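Local coordinates for protein rutinosidase (Aspergillus niger, PDB 6I1A) that cleaves rutinose from flavonoid glycosides as a secreted family 5 glycoside hydrolase and probably also acts on beta-1,3-glucans, at residues 25-30 against 338-343; 29-34 against 93-98; 81-86 against 359-364. All coordinates share one frame; numbering follows the deposited sequence.

Contact 1: residues 25-30 against 338-343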
ATOM      1  N   VAL A  25     -11.311  -2.364 -23.763  1.00 12.29           N
ATOM      2  CA  VAL A  25     -12.226  -2.946 -22.784  0.60 12.15           C
ATOM      3  C   VAL A  25     -11.952  -4.447 -22.624  1.00 11.81           C
ATOM      4  O   VAL A  25     -11.564  -5.125 -23.600  1.00 12.19           O
ATOM      5  CB  VAL A  25     -13.680  -2.629 -23.211  0.60 14.01           C
ATOM      6  CG1 VAL A  25     -14.138  -3.430 -24.411  0.60 13.72           C
ATOM      7  CG2 VAL A  25     -14.625  -2.781 -22.050  0.60 12.75           C
ATOM      8  N   ASN A  26     -12.282  -4.937 -21.445  1.00 10.80           N
ATOM      9  CA  ASN A  26     -12.385  -6.382 -21.207  1.00 11.03           C
ATOM     10  C   ASN A  26     -13.740  -6.877 -21.636  1.00 12.20           C
ATOM     11  O   ASN A  26     -14.751  -6.188 -21.448  1.00 13.84           O
ATOM     12  CB  ASN A  26     -12.218  -6.729 -19.744  1.00 11.58           C
ATOM     13  CG  ASN A  26     -10.769  -6.603 -19.309  1.00 11.85           C
ATOM     14  OD1 ASN A  26     -10.030  -7.601 -19.434  1.00 12.00           O
ATOM     15  ND2 ASN A  26     -10.331  -5.412 -18.888  1.00 11.03           N
ATOM     16  N   LEU A  27     -13.763  -8.062 -22.242  1.00 12.42           N
ATOM     17  CA  LEU A  27     -15.015  -8.804 -22.476  1.00 11.20           C
ATOM     18  C   LEU A  27     -15.133  -9.825 -21.349  1.00 12.91           C
ATOM     19  O   LEU A  27     -15.169 -11.066 -21.599  1.00 13.47           O
ATOM     20  CB  LEU A  27     -15.031  -9.398 -23.883  1.00 12.58           C
ATOM     21  CG  LEU A  27     -14.850  -8.474 -25.054  1.00 13.19           C
ATOM     22  CD1 LEU A  27     -14.954  -9.213 -26.373  1.00 13.99           C
ATOM     23  CD2 LEU A  27     -15.831  -7.301 -25.035  1.00 14.75           C
ATOM     24  N   GLY A  28     -15.159  -9.382 -20.104  1.00 12.62           N
ATOM     25  CA  GLY A  28     -15.256 -10.262 -18.962  1.00 12.67           C
ATOM     26  C   GLY A  28     -16.644 -10.812 -18.749  1.00 13.41           C
ATOM     27  O   GLY A  28     -17.622 -10.285 -19.273  1.00 14.72           O
ATOM     28  N   GLY A  29     -16.770 -11.875 -17.960  1.00 13.22           N
ATOM     29  CA  GLY A  29     -18.066 -12.441 -17.635  1.00 12.81           C
ATOM     30  C   GLY A  29     -18.720 -13.109 -18.809  1.00 14.77           C
ATOM     31  O   GLY A  29     -19.910 -13.436 -18.726  1.00 16.19           O
ATOM     32  N   TRP A  30     -17.965 -13.369 -19.860  1.00 13.64           N
ATOM     33  CA  TRP A  30     -18.489 -13.902 -21.152  1.00 13.15           C
ATOM     34  C   TRP A  30     -18.050 -15.357 -21.295  1.00 13.29           C
ATOM     35  O   TRP A  30     -18.908 -16.270 -21.237  1.00 13.64           O
ATOM     36  CB  TRP A  30     -18.039 -13.041 -22.299  1.00 12.22           C
ATOM     37  CG  TRP A  30     -18.405 -13.557 -23.659  1.00 13.36           C
ATOM     38  CD1 TRP A  30     -19.571 -14.184 -24.052  1.00 13.97           C
ATOM     39  CD2 TRP A  30     -17.611 -13.446 -24.845  1.00 13.51           C
ATOM     40  NE1 TRP A  30     -19.533 -14.477 -25.391  1.00 14.84           N
ATOM     41  CE2 TRP A  30     -18.334 -14.035 -25.913  1.00 14.87           C
ATOM     42  CE3 TRP A  30     -16.347 -12.927 -25.118  1.00 14.27           C
ATOM     43  CZ2 TRP A  30     -17.817 -14.058 -27.205  1.00 15.11           C
ATOM     44  CZ3 TRP A  30     -15.853 -13.003 -26.384  1.00 14.50           C
ATOM     45  CH2 TRP A  30     -16.575 -13.531 -27.431  1.00 15.88           C
ATOM     46  N   TRP A 338     -12.570  -2.776 -16.971  1.00 11.24           N
ATOM     47  CA  TRP A 338     -13.361  -3.945 -16.531  1.00 10.18           C
ATOM     48  C   TRP A 338     -14.753  -3.404 -16.234  1.00 12.27           C
ATOM     49  O   TRP A 338     -14.896  -2.777 -15.183  1.00 12.98           O
ATOM     50  CB  TRP A 338     -12.773  -4.645 -15.307  1.00 11.90           C
ATOM     51  CG  TRP A 338     -13.445  -5.957 -15.033  1.00 11.54           C
ATOM     52  CD1 TRP A 338     -14.589  -6.228 -14.344  1.00 11.58           C
ATOM     53  CD2 TRP A 338     -13.016  -7.216 -15.601  1.00 12.35           C
ATOM     54  NE1 TRP A 338     -14.865  -7.571 -14.393  1.00 13.29           N
ATOM     55  CE2 TRP A 338     -13.919  -8.191 -15.170  1.00 12.04           C
ATOM     56  CE3 TRP A 338     -11.911  -7.621 -16.374  1.00 12.25           C
ATOM     57  CZ2 TRP A 338     -13.783  -9.551 -15.473  1.00 11.64           C
ATOM     58  CZ3 TRP A 338     -11.794  -8.948 -16.699  1.00 12.63           C
ATOM     59  CH2 TRP A 338     -12.699  -9.893 -16.256  1.00 11.91           C
ATOM     60  N   THR A 339     -15.766  -3.653 -17.056  1.00 12.04           N
ATOM     61  CA  THR A 339     -15.821  -4.544 -18.222  1.00 12.82           C
ATOM     62  C   THR A 339     -16.853  -4.021 -19.201  1.00 13.75           C
ATOM     63  O   THR A 339     -17.609  -3.038 -18.890  1.00 12.90           O
ATOM     64  CB  THR A 339     -16.101  -5.956 -17.722  1.00 13.11           C
ATOM     65  OG1 THR A 339     -16.094  -6.877 -18.822  1.00 13.65           O
ATOM     66  CG2 THR A 339     -17.416  -6.107 -16.985  1.00 13.36           C
ATOM     67  N   ALA A 340     -16.958  -4.605 -20.393  1.00 13.26           N
ATOM     68  CA  ALA A 340     -17.857  -4.097 -21.434  1.00 13.86           C
ATOM     69  C   ALA A 340     -19.314  -4.108 -20.965  1.00 14.46           C
ATOM     70  O   ALA A 340     -20.005  -3.058 -21.182  1.00 15.80           O
ATOM     71  CB  ALA A 340     -17.716  -4.964 -22.665  1.00 13.60           C
ATOM     72  N   LYS A 341     -19.772  -5.192 -20.395  1.00 14.02           N
ATOM     73  CA  LYS A 341     -21.199  -5.406 -20.094  1.00 16.12           C
ATOM     74  C   LYS A 341     -21.293  -5.946 -18.688  1.00 16.45           C
ATOM     75  O   LYS A 341     -20.761  -6.999 -18.400  1.00 16.39           O
ATOM     76  CB  LYS A 341     -21.742  -6.389 -21.135  1.00 20.97           C
ATOM     77  CG  LYS A 341     -23.155  -6.161 -21.582  1.00 33.60           C
ATOM     78  CD  LYS A 341     -23.284  -6.728 -22.969  1.00 33.90           C
ATOM     79  CE  LYS A 341     -24.634  -6.501 -23.524  1.00 36.83           C
ATOM     80  NZ  LYS A 341     -24.944  -7.556 -24.490  1.00 33.44           N
ATOM     81  N   PHE A 342     -22.014  -5.256 -17.790  1.00 14.82           N
ATOM     82  CA  PHE A 342     -22.078  -5.591 -16.380  1.00 15.06           C
ATOM     83  C   PHE A 342     -23.456  -5.205 -15.862  1.00 16.64           C
ATOM     84  O   PHE A 342     -23.815  -4.002 -16.029  1.00 18.45           O
ATOM     85  CB  PHE A 342     -20.983  -4.821 -15.653  1.00 14.33           C
ATOM     86  CG  PHE A 342     -20.747  -5.204 -14.230  1.00 14.41           C
ATOM     87  CD1 PHE A 342     -21.690  -4.874 -13.250  1.00 13.63           C
ATOM     88  CD2 PHE A 342     -19.559  -5.763 -13.784  1.00 14.30           C
ATOM     89  CE1 PHE A 342     -21.458  -5.169 -11.929  1.00 14.53           C
ATOM     90  CE2 PHE A 342     -19.319  -6.019 -12.466  1.00 15.79           C
ATOM     91  CZ  PHE A 342     -20.268  -5.749 -11.517  1.00 16.21           C
ATOM     92  N   THR A 343     -24.200  -6.168 -15.350  1.00 16.02           N
ATOM     93  CA  THR A 343     -25.571  -5.878 -14.811  1.00 15.74           C
ATOM     94  C   THR A 343     -25.677  -6.200 -13.339  1.00 17.50           C
ATOM     95  O   THR A 343     -26.827  -5.994 -12.771  1.00 20.26           O
ATOM     96  CB  THR A 343     -26.642  -6.572 -15.628  1.00 16.90           C
ATOM     97  OG1 THR A 343     -26.339  -7.959 -15.520  1.00 18.55           O
ATOM     98  CG2 THR A 343     -26.645  -6.070 -17.041  1.00 17.20           C
TER
HETATM   99  O   HOH W   1     -18.518  -7.778 -19.842  1.00 15.24           O
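Asn26 and Thr339 join the end of strand 22-26 to the loop that leaves strand 334-337, and polar contacts run along the seam. Ala340 N donates to Asn26 O at 2.9 Å. Two residues further on, Gly28 N donates to Thr339 OG1 over 3.0 Å. That hydroxyl also binds water 1 (OG1 to water 2.8 Å), which in turn donates to Gly28 O and accepts from Lys341 N, so a single water ties both segments together.

The aromatic part belongs to Trp338, which precedes a cis peptide bond. With CG anti to its own nitrogen (chi1 -170°), the indole swings back across segment 25-30. Asn26 crosses it at about a right angle, its CG 3.3 Å from Trp338 CE3 and the amide plane tilted 47° from the ring. The amide is pinned from beyond the contact: OD1 by Arg92, ND2 by Gly302 O and Tyr337 O. Gly28, lacking a side chain, lets its CA come within 3.7 Å of Trp338 CH2.

Apolar packing closes the other side, where Leu27 CD2 lies 3.8 Å from Ala340 CB; Val25 adds to it in one of its two conformers.

Every touching residue is buried, and Asn26 O, Gly28 N and O, Ala340 N and Lys341 N all find partners here. The cis bond after Trp338, whose indole packs on the anchored amide, is consistent with the non-proline cis peptide known at this barrel position in family 5 enzymes.

Contact 2: residues 29-34 against 93-98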
ATOM      1  N   GLY A  29     -16.770 -11.875 -17.960  1.00 13.22           N
ATOM      2  CA  GLY A  29     -18.066 -12.441 -17.635  1.00 12.81           C
ATOM      3  C   GLY A  29     -18.720 -13.109 -18.809  1.00 14.77           C
ATOM      4  O   GLY A  29     -19.910 -13.436 -18.726  1.00 16.19           O
ATOM      5  N   TRP A  30     -17.965 -13.369 -19.860  1.00 13.64           N
ATOM      6  CA  TRP A  30     -18.489 -13.902 -21.152  1.00 13.15           C
ATOM      7  C   TRP A  30     -18.050 -15.357 -21.295  1.00 13.29           C
ATOM      8  O   TRP A  30     -18.908 -16.270 -21.237  1.00 13.64           O
ATOM      9  CB  TRP A  30     -18.039 -13.041 -22.299  1.00 12.22           C
ATOM     10  CG  TRP A  30     -18.405 -13.557 -23.659  1.00 13.36           C
ATOM     11  CD1 TRP A  30     -19.571 -14.184 -24.052  1.00 13.97           C
ATOM     12  CD2 TRP A  30     -17.611 -13.446 -24.845  1.00 13.51           C
ATOM     13  NE1 TRP A  30     -19.533 -14.477 -25.391  1.00 14.84           N
ATOM     14  CE2 TRP A  30     -18.334 -14.035 -25.913  1.00 14.87           C
ATOM     15  CE3 TRP A  30     -16.347 -12.927 -25.118  1.00 14.27           C
ATOM     16  CZ2 TRP A  30     -17.817 -14.058 -27.205  1.00 15.11           C
ATOM     17  CZ3 TRP A  30     -15.853 -13.003 -26.384  1.00 14.50           C
ATOM     18  CH2 TRP A  30     -16.575 -13.531 -27.431  1.00 15.88           C
ATOM     19  N   LEU A  31     -16.751 -15.569 -21.419  1.00 13.70           N
ATOM     20  CA  LEU A  31     -16.159 -16.920 -21.508  1.00 12.39           C
ATOM     21  C   LEU A  31     -15.642 -17.420 -20.151  1.00 12.81           C
ATOM     22  O   LEU A  31     -15.270 -18.593 -20.059  1.00 14.02           O
ATOM     23  CB  LEU A  31     -15.066 -16.933 -22.582  1.00 13.56           C
ATOM     24  CG  LEU A  31     -15.517 -16.428 -23.943  1.00 13.97           C
ATOM     25  CD1 LEU A  31     -14.385 -16.472 -24.972  1.00 14.12           C
ATOM     26  CD2 LEU A  31     -16.746 -17.221 -24.454  1.00 15.10           C
ATOM     27  N   GLU A  32     -15.658 -16.585 -19.124  1.00 11.97           N
ATOM     28  CA  GLU A  32     -15.403 -16.975 -17.737  1.00 13.23           C
ATOM     29  C   GLU A  32     -16.476 -16.313 -16.874  1.00 13.18           C
ATOM     30  O   GLU A  32     -16.788 -15.124 -17.184  1.00 15.67           O
ATOM     31  CB  GLU A  32     -13.986 -16.564 -17.316  1.00 14.09           C
ATOM     32  CG  GLU A  32     -13.603 -15.089 -17.509  1.00 15.42           C
ATOM     33  CD  GLU A  32     -14.018 -14.117 -16.434  1.00 14.64           C
ATOM     34  OE1 GLU A  32     -14.324 -12.980 -16.780  1.00 17.15           O
ATOM     35  OE2 GLU A  32     -13.932 -14.489 -15.233  1.00 16.54           O
ATOM     36  N   GLN A  33     -16.952 -16.992 -15.866  1.00 13.28           N
ATOM     37  CA  GLN A  33     -18.185 -16.508 -15.157  1.00 14.83           C
ATOM     38  C   GLN A  33     -17.793 -16.071 -13.747  1.00 13.24           C
ATOM     39  O   GLN A  33     -16.986 -16.735 -13.084  1.00 14.94           O
ATOM     40  CB  GLN A  33     -19.241 -17.624 -15.076  1.00 15.11           C
ATOM     41  CG  GLN A  33     -19.493 -18.315 -16.415  1.00 16.46           C
ATOM     42  CD  GLN A  33     -19.789 -17.367 -17.530  1.00 16.53           C
ATOM     43  OE1 GLN A  33     -20.451 -16.311 -17.389  1.00 16.45           O
ATOM     44  NE2 GLN A  33     -19.328 -17.705 -18.732  1.00 15.45           N
ATOM     45  N   GLU A  34     -18.446 -14.976 -13.274  1.00 14.65           N
ATOM     46  CA  GLU A  34     -18.246 -14.494 -11.907  1.00 14.76           C
ATOM     47  C   GLU A  34     -19.595 -13.974 -11.356  1.00 13.64           C
ATOM     48  O   GLU A  34     -20.309 -13.340 -12.099  1.00 15.46           O
ATOM     49  CB  GLU A  34     -17.239 -13.333 -11.881  1.00 16.70           C
ATOM     50  CG  GLU A  34     -15.880 -13.707 -12.489  1.00 16.80           C
ATOM     51  CD  GLU A  34     -14.901 -12.545 -12.564  1.00 16.71           C
ATOM     52  OE1 GLU A  34     -14.952 -11.687 -11.627  1.00 16.85           O
ATOM     53  OE2 GLU A  34     -14.174 -12.457 -13.545  1.00 15.68           O
ATOM     54  N   ILE A  93      -9.692 -10.334 -23.754  1.00 11.48           N
ATOM     55  CA  ILE A  93     -10.669 -11.413 -23.702  1.00 11.68           C
ATOM     56  C   ILE A  93     -10.251 -12.488 -22.717  1.00 12.02           C
ATOM     57  O   ILE A  93      -9.425 -13.376 -23.055  1.00 11.98           O
ATOM     58  CB  ILE A  93     -10.997 -11.995 -25.098  1.00 12.43           C
ATOM     59  CG1 ILE A  93     -11.258 -10.913 -26.133  1.00 13.87           C
ATOM     60  CG2 ILE A  93     -12.139 -12.960 -24.936  1.00 13.15           C
ATOM     61  CD1 ILE A  93     -11.611 -11.398 -27.511  1.00 15.42           C
ATOM     62  N   PRO A  94     -10.753 -12.455 -21.476  1.00 11.83           N
ATOM     63  CA  PRO A  94     -10.486 -13.485 -20.483  1.00 11.45           C
ATOM     64  C   PRO A  94     -11.178 -14.789 -20.886  1.00 12.82           C
ATOM     65  O   PRO A  94     -12.360 -14.804 -21.221  1.00 13.90           O
ATOM     66  CB  PRO A  94     -11.074 -12.924 -19.177  1.00 12.59           C
ATOM     67  CG  PRO A  94     -11.102 -11.450 -19.423  1.00 12.95           C
ATOM     68  CD  PRO A  94     -11.466 -11.299 -20.885  1.00 12.08           C
ATOM     69  N   THR A  95     -10.411 -15.878 -20.834  1.00 11.33           N
ATOM     70  CA  THR A  95     -10.913 -17.227 -21.117  1.00 11.79           C
ATOM     71  C   THR A  95     -10.559 -18.129 -19.940  1.00 11.81           C
ATOM     72  O   THR A  95      -9.548 -17.901 -19.227  1.00 12.43           O
ATOM     73  CB  THR A  95     -10.314 -17.764 -22.413  1.00 12.35           C
ATOM     74  OG1 THR A  95      -8.892 -17.998 -22.330  1.00 13.44           O
ATOM     75  CG2 THR A  95     -10.568 -16.877 -23.608  1.00 13.16           C
ATOM     76  N   THR A  96     -11.347 -19.192 -19.741  1.00 11.78           N
ATOM     77  CA  THR A  96     -10.893 -20.265 -18.838  1.00 12.20           C
ATOM     78  C   THR A  96      -9.914 -21.163 -19.607  1.00 12.49           C
ATOM     79  O   THR A  96      -9.971 -21.238 -20.833  1.00 12.60           O
ATOM     80  CB  THR A  96     -12.021 -21.104 -18.272  1.00 13.28           C
ATOM     81  OG1 THR A  96     -12.544 -21.916 -19.339  1.00 12.86           O
ATOM     82  CG2 THR A  96     -13.131 -20.249 -17.682  1.00 12.87           C
ATOM     83  N   TYR A  97      -9.098 -21.887 -18.880  1.00 10.84           N
ATOM     84  CA  TYR A  97      -8.185 -22.847 -19.578  1.00 10.93           C
ATOM     85  C   TYR A  97      -9.025 -23.901 -20.301  1.00 11.72           C
ATOM     86  O   TYR A  97      -8.505 -24.529 -21.237  1.00 11.94           O
ATOM     87  CB  TYR A  97      -7.154 -23.501 -18.656  1.00 10.85           C
ATOM     88  CG  TYR A  97      -7.715 -24.344 -17.562  1.00 11.20           C
ATOM     89  CD1 TYR A  97      -8.202 -25.626 -17.836  1.00 11.77           C
ATOM     90  CD2 TYR A  97      -7.829 -23.879 -16.253  1.00 11.23           C
ATOM     91  CE1 TYR A  97      -8.713 -26.423 -16.848  1.00 12.60           C
ATOM     92  CE2 TYR A  97      -8.379 -24.680 -15.259  1.00 11.72           C
ATOM     93  CZ  TYR A  97      -8.807 -25.971 -15.560  1.00 11.85           C
ATOM     94  OH  TYR A  97      -9.386 -26.747 -14.585  1.00 13.34           O
ATOM     95  N   ALA A  98     -10.233 -24.174 -19.821  1.00 11.99           N
ATOM     96  CA  ALA A  98     -11.089 -25.257 -20.346  1.00 12.07           C
ATOM     97  C   ALA A  98     -11.593 -24.903 -21.733  1.00 13.79           C
ATOM     98  O   ALA A  98     -12.151 -25.780 -22.439  1.00 14.46           O
ATOM     99  CB  ALA A  98     -12.205 -25.541 -19.388  1.00 11.88           C
TER
HETATM  100  O   HOH W   2     -14.841 -13.625 -20.724  1.00 14.34           O
HETATM  101  O   HOH W   3     -13.565 -20.226 -21.376  1.00 15.64           O
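Leu31 and Thr95 face each other with their CA atoms 5.3 Å apart, where the loop after strand 22-26 passes the end of strand 90-95. Two waters link the main chains. Water 2 accepts from Leu31 N and donates to Pro94 O, while water 3 donates to Leu31 O and accepts from Thr96 N.

Leu31 carries the apolar part. Its CD1 approaches Thr95 CG2 at 4.1 Å, the two side chains lying side by side and pointing the same way, and it also nears Ile93 CG2. Its other methyl, CD2, sits 3.8 Å above the centre of the Trp30 ring. Trp30 CZ3 in turn meets Ile93 CG2 at 4.0 Å, and its NE1 is held by Tyr71 O. Thr96 CG2 fits between Leu31 O (3.6 Å) and Glu32 CB. Thr95 OG1 turns elsewhere, to Asp135 O and Trp100 NE1.

Glu32 is folded: chi1 of 54° sets CG between its nitrogen and carbonyl carbon, and a bend at chi2 (83°) curls the carboxylate back over Pro94, with Glu32 CG 3.7 Å from Pro94 CB. The bend delivers OE1 to Gly29 N, whose bond is 2.9 Å long and almost straight (176°) but comes from above the carboxylate plane.

This loop, joined by water to the end of strand 90-95, is part of the C-terminal rim of the family 5 TIM barrel, the end at which such barrels place their active site.

Contact 3: residues 81-86 against 359-364. With EDO (1,2-ethanediol), chain L.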
ATOM      1  N   ASP A  81     -19.683  -3.098 -32.298  1.00 15.56           N
ATOM      2  CA  ASP A  81     -20.013  -1.811 -32.933  1.00 14.90           C
ATOM      3  C   ASP A  81     -20.202  -0.697 -31.910  1.00 15.12           C
ATOM      4  O   ASP A  81     -19.678   0.417 -32.129  1.00 16.12           O
ATOM      5  CB  ASP A  81     -21.275  -1.966 -33.780  1.00 16.79           C
ATOM      6  CG  ASP A  81     -21.111  -2.882 -34.982  1.00 17.25           C
ATOM      7  OD1 ASP A  81     -19.992  -3.002 -35.518  1.00 17.21           O
ATOM      8  OD2 ASP A  81     -22.145  -3.435 -35.416  1.00 21.01           O
ATOM      9  N   LYS A  82     -20.867  -0.991 -30.817  1.00 15.49           N
ATOM     10  CA  LYS A  82     -21.070   0.053 -29.770  1.00 16.33           C
ATOM     11  C   LYS A  82     -19.728   0.466 -29.160  1.00 17.65           C
ATOM     12  O   LYS A  82     -19.405   1.664 -29.002  1.00 16.11           O
ATOM     13  CB  LYS A  82     -21.974  -0.467 -28.692  1.00 17.18           C
ATOM     14  CG  LYS A  82     -22.271   0.614 -27.656  1.00 21.96           C
ATOM     15  CD  LYS A  82     -23.120   0.173 -26.581  1.00 30.55           C
ATOM     16  CE  LYS A  82     -24.419  -0.505 -26.981  1.00 37.33           C
ATOM     17  NZ  LYS A  82     -25.119  -1.077 -25.796  1.00 48.53           N
ATOM     18  N   LEU A  83     -18.888  -0.525 -28.847  1.00 16.09           N
ATOM     19  CA  LEU A  83     -17.551  -0.218 -28.290  1.00 14.20           C
ATOM     20  C   LEU A  83     -16.735   0.611 -29.272  1.00 13.69           C
ATOM     21  O   LEU A  83     -16.067   1.584 -28.871  1.00 14.88           O
ATOM     22  CB  LEU A  83     -16.878  -1.561 -27.962  1.00 14.34           C
ATOM     23  CG  LEU A  83     -17.510  -2.328 -26.815  1.00 14.71           C
ATOM     24  CD1 LEU A  83     -16.998  -3.756 -26.755  1.00 15.12           C
ATOM     25  CD2 LEU A  83     -17.311  -1.632 -25.486  1.00 13.64           C
ATOM     26  N   ALA A  84     -16.711   0.264 -30.557  1.00 13.48           N
ATOM     27  CA  ALA A  84     -15.988   1.019 -31.579  1.00 14.44           C
ATOM     28  C   ALA A  84     -16.497   2.471 -31.634  1.00 15.14           C
ATOM     29  O   ALA A  84     -15.700   3.403 -31.757  1.00 16.45           O
ATOM     30  CB  ALA A  84     -16.150   0.366 -32.931  1.00 18.73           C
ATOM     31  N   SER A  85     -17.799   2.641 -31.494  1.00 16.72           N
ATOM     32  CA  SER A  85     -18.434   3.991 -31.563  1.00 18.24           C
ATOM     33  C   SER A  85     -17.928   4.823 -30.387  1.00 18.78           C
ATOM     34  O   SER A  85     -17.947   6.073 -30.508  1.00 21.10           O
ATOM     35  CB  SER A  85     -19.959   3.911 -31.625  1.00 18.09           C
ATOM     36  OG  SER A  85     -20.566   3.746 -30.337  1.00 19.41           O
ATOM     37  N   GLY A  86     -17.576   4.196 -29.267  1.00 16.56           N
ATOM     38  CA  GLY A  86     -16.998   4.908 -28.103  1.00 16.67           C
ATOM     39  C   GLY A  86     -15.487   5.072 -28.184  1.00 15.42           C
ATOM     40  O   GLY A  86     -14.913   5.566 -27.189  1.00 18.75           O
ATOM     41  N   CYS A 359     -19.952  -0.884 -15.935  1.00 13.74           N
ATOM     42  CA  CYS A 359     -20.464  -1.190 -17.286  1.00 14.39           C
ATOM     43  C   CYS A 359     -19.972  -0.178 -18.275  1.00 13.94           C
ATOM     44  O   CYS A 359     -20.468   0.980 -18.321  1.00 14.45           O
ATOM     45  CB  CYS A 359     -21.971  -1.262 -17.274  1.00 13.11           C
ATOM     46  SG  CYS A 359     -22.582  -1.813 -18.883  1.00 18.33           S
ATOM     47  N   TYR A 360     -18.990  -0.509 -19.075  1.00 12.57           N
ATOM     48  CA  TYR A 360     -18.432   0.462 -20.015  1.00 13.24           C
ATOM     49  C   TYR A 360     -19.449   0.882 -21.080  1.00 13.58           C
ATOM     50  O   TYR A 360     -19.430   2.001 -21.535  1.00 14.34           O
ATOM     51  CB  TYR A 360     -17.172  -0.086 -20.679  1.00 13.25           C
ATOM     52  CG  TYR A 360     -16.249   0.963 -21.202  1.00 12.94           C
ATOM     53  CD1 TYR A 360     -15.362   1.610 -20.369  1.00 12.99           C
ATOM     54  CD2 TYR A 360     -16.304   1.401 -22.515  1.00 12.66           C
ATOM     55  CE1 TYR A 360     -14.478   2.559 -20.840  1.00 13.69           C
ATOM     56  CE2 TYR A 360     -15.428   2.351 -23.017  1.00 13.42           C
ATOM     57  CZ  TYR A 360     -14.484   2.936 -22.175  1.00 13.94           C
ATOM     58  OH  TYR A 360     -13.582   3.868 -22.620  1.00 15.39           O
ATOM     59  N   GLU A 361     -20.313  -0.036 -21.542  1.00 15.76           N
ATOM     60  CA  GLU A 361     -21.300   0.303 -22.598  1.00 17.07           C
ATOM     61  C   GLU A 361     -22.236   1.393 -22.047  1.00 16.86           C
ATOM     62  O   GLU A 361     -22.616   2.258 -22.845  1.00 16.75           O
ATOM     63  CB  GLU A 361     -22.090  -0.914 -23.026  1.00 17.88           C
ATOM     64  CG  GLU A 361     -21.260  -1.856 -23.898  1.00 20.66           C
ATOM     65  CD  GLU A 361     -22.066  -2.961 -24.549  1.00 22.29           C
ATOM     66  OE1 GLU A 361     -23.182  -3.189 -24.094  1.00 25.07           O
ATOM     67  OE2 GLU A 361     -21.490  -3.694 -25.310  1.00 25.10           O
ATOM     68  N   THR A 362     -22.531   1.362 -20.757  1.00 15.36           N
ATOM     69  CA  THR A 362     -23.376   2.445 -20.150  1.00 15.99           C
ATOM     70  C   THR A 362     -22.666   3.768 -20.353  1.00 16.81           C
ATOM     71  O   THR A 362     -23.292   4.799 -20.732  1.00 18.23           O
ATOM     72  CB  THR A 362     -23.607   2.179 -18.673  1.00 17.88           C
ATOM     73  OG1 THR A 362     -24.453   1.034 -18.564  1.00 19.97           O
ATOM     74  CG2 THR A 362     -24.238   3.366 -17.982  1.00 20.33           C
ATOM     75  N   PHE A 363     -21.363   3.847 -20.097  1.00 15.01           N
ATOM     76  CA  PHE A 363     -20.621   5.114 -20.285  1.00 15.63           C
ATOM     77  C   PHE A 363     -20.733   5.615 -21.717  1.00 15.18           C
ATOM     78  O   PHE A 363     -20.829   6.812 -22.010  1.00 16.49           O
ATOM     79  CB  PHE A 363     -19.149   4.943 -19.913  1.00 14.92           C
ATOM     80  CG  PHE A 363     -18.885   4.479 -18.513  1.00 15.84           C
ATOM     81  CD1 PHE A 363     -19.744   4.701 -17.467  1.00 15.40           C
ATOM     82  CD2 PHE A 363     -17.699   3.810 -18.225  1.00 15.39           C
ATOM     83  CE1 PHE A 363     -19.454   4.334 -16.172  1.00 16.87           C
ATOM     84  CE2 PHE A 363     -17.409   3.419 -16.931  1.00 16.00           C
ATOM     85  CZ  PHE A 363     -18.260   3.705 -15.897  1.00 18.00           C
ATOM     86  N   ILE A 364     -20.594   4.712 -22.698  1.00 14.68           N
ATOM     87  CA  ILE A 364     -20.685   5.098 -24.112  1.00 15.01           C
ATOM     88  C   ILE A 364     -22.111   5.682 -24.357  1.00 15.35           C
ATOM     89  O   ILE A 364     -22.196   6.735 -25.003  1.00 17.59           O
ATOM     90  CB  ILE A 364     -20.397   3.888 -25.019  1.00 15.42           C
ATOM     91  CG1 ILE A 364     -18.937   3.445 -24.827  1.00 16.03           C
ATOM     92  CG2 ILE A 364     -20.635   4.268 -26.461  1.00 15.62           C
ATOM     93  CD1 ILE A 364     -18.545   2.164 -25.596  1.00 15.61           C
TER
HETATM   94  C1  EDO L 410     -12.393   5.001 -25.474  1.00 23.57           C
HETATM   95  O1  EDO L 410     -13.627   4.606 -25.043  1.00 20.23           O
HETATM   96  C2  EDO L 410     -12.120   6.434 -25.323  1.00 24.83           C
HETATM   97  O2  EDO L 410     -10.731   6.675 -25.640  1.00 28.76           O
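Lys82 and Leu83 of helix 77-85, and Gly86 just after it, receive Ile364 of helix 360-365 in a helix-helix crossing on the outside of the TIM barrel. The two short axes come within 9.6 Å at an angle of 55°.

The tight part centres on the tip of Ile364. Its CD1 reaches into the last turn of the other helix, 3.5 Å from Lys82 O and 3.7 Å from Leu83 CA, with Gly86 CA close behind. Because Gly86 has no side chain, the isoleucine can lie against the main chain there. The Leu83 side chain crosses that of Ile364 at about a right angle, CD2 to CD1 4.0 Å, and leans on the inner side toward Tyr360 and Val25.

The other part is looser and charged: partly exposed Lys82 reaches from the solvent border over the buried Glu361. It starts extended, then bends at chi3 (-52°), which carries NZ to a salt bridge with Glu361 OE1 whose hydrogen bond is weak, 3.3 Å. Below it, Lys82 CD lies 3.8 Å from Glu361 CG. Glu361 also has Asp79 close by, so the lysine probably eases a cluster of negative charge. Exposed Ser85 turns its hydroxyl back to Lys82 O.

At the far edge a 1,2-ethanediol, probably from the crystallisation liquor, lies between the two segments and is also bound by Asn23 ND2. Its O1 donates to Gly86 O at 2.7 Å and lies in the plane of the Tyr360 ring, 2.5 Å from OH.

Contact 1 lies between the others, its centre about 10 Å from that of contact 2, with which it shares Gly29 and Trp30, and about 11 Å from that of contact 3. The indole of Trp338 makes the first junction: CH2 packs 3.5 Å from Glu32 OE1, and CZ3 3.8 Å from Pro94 CG. The second is of main chain, with a probable hydrogen bond from Tyr360 N to Thr339 O (2.9 Å). Contacts 2 and 3 do not touch, nearest atoms about 9 Å apart. The series runs from the C-terminal rim, where such barrels carry the active site, to outer helices; a 1,2-ethanediol other than that of contact 3 lies about 5 Å from the Trp338 side chain.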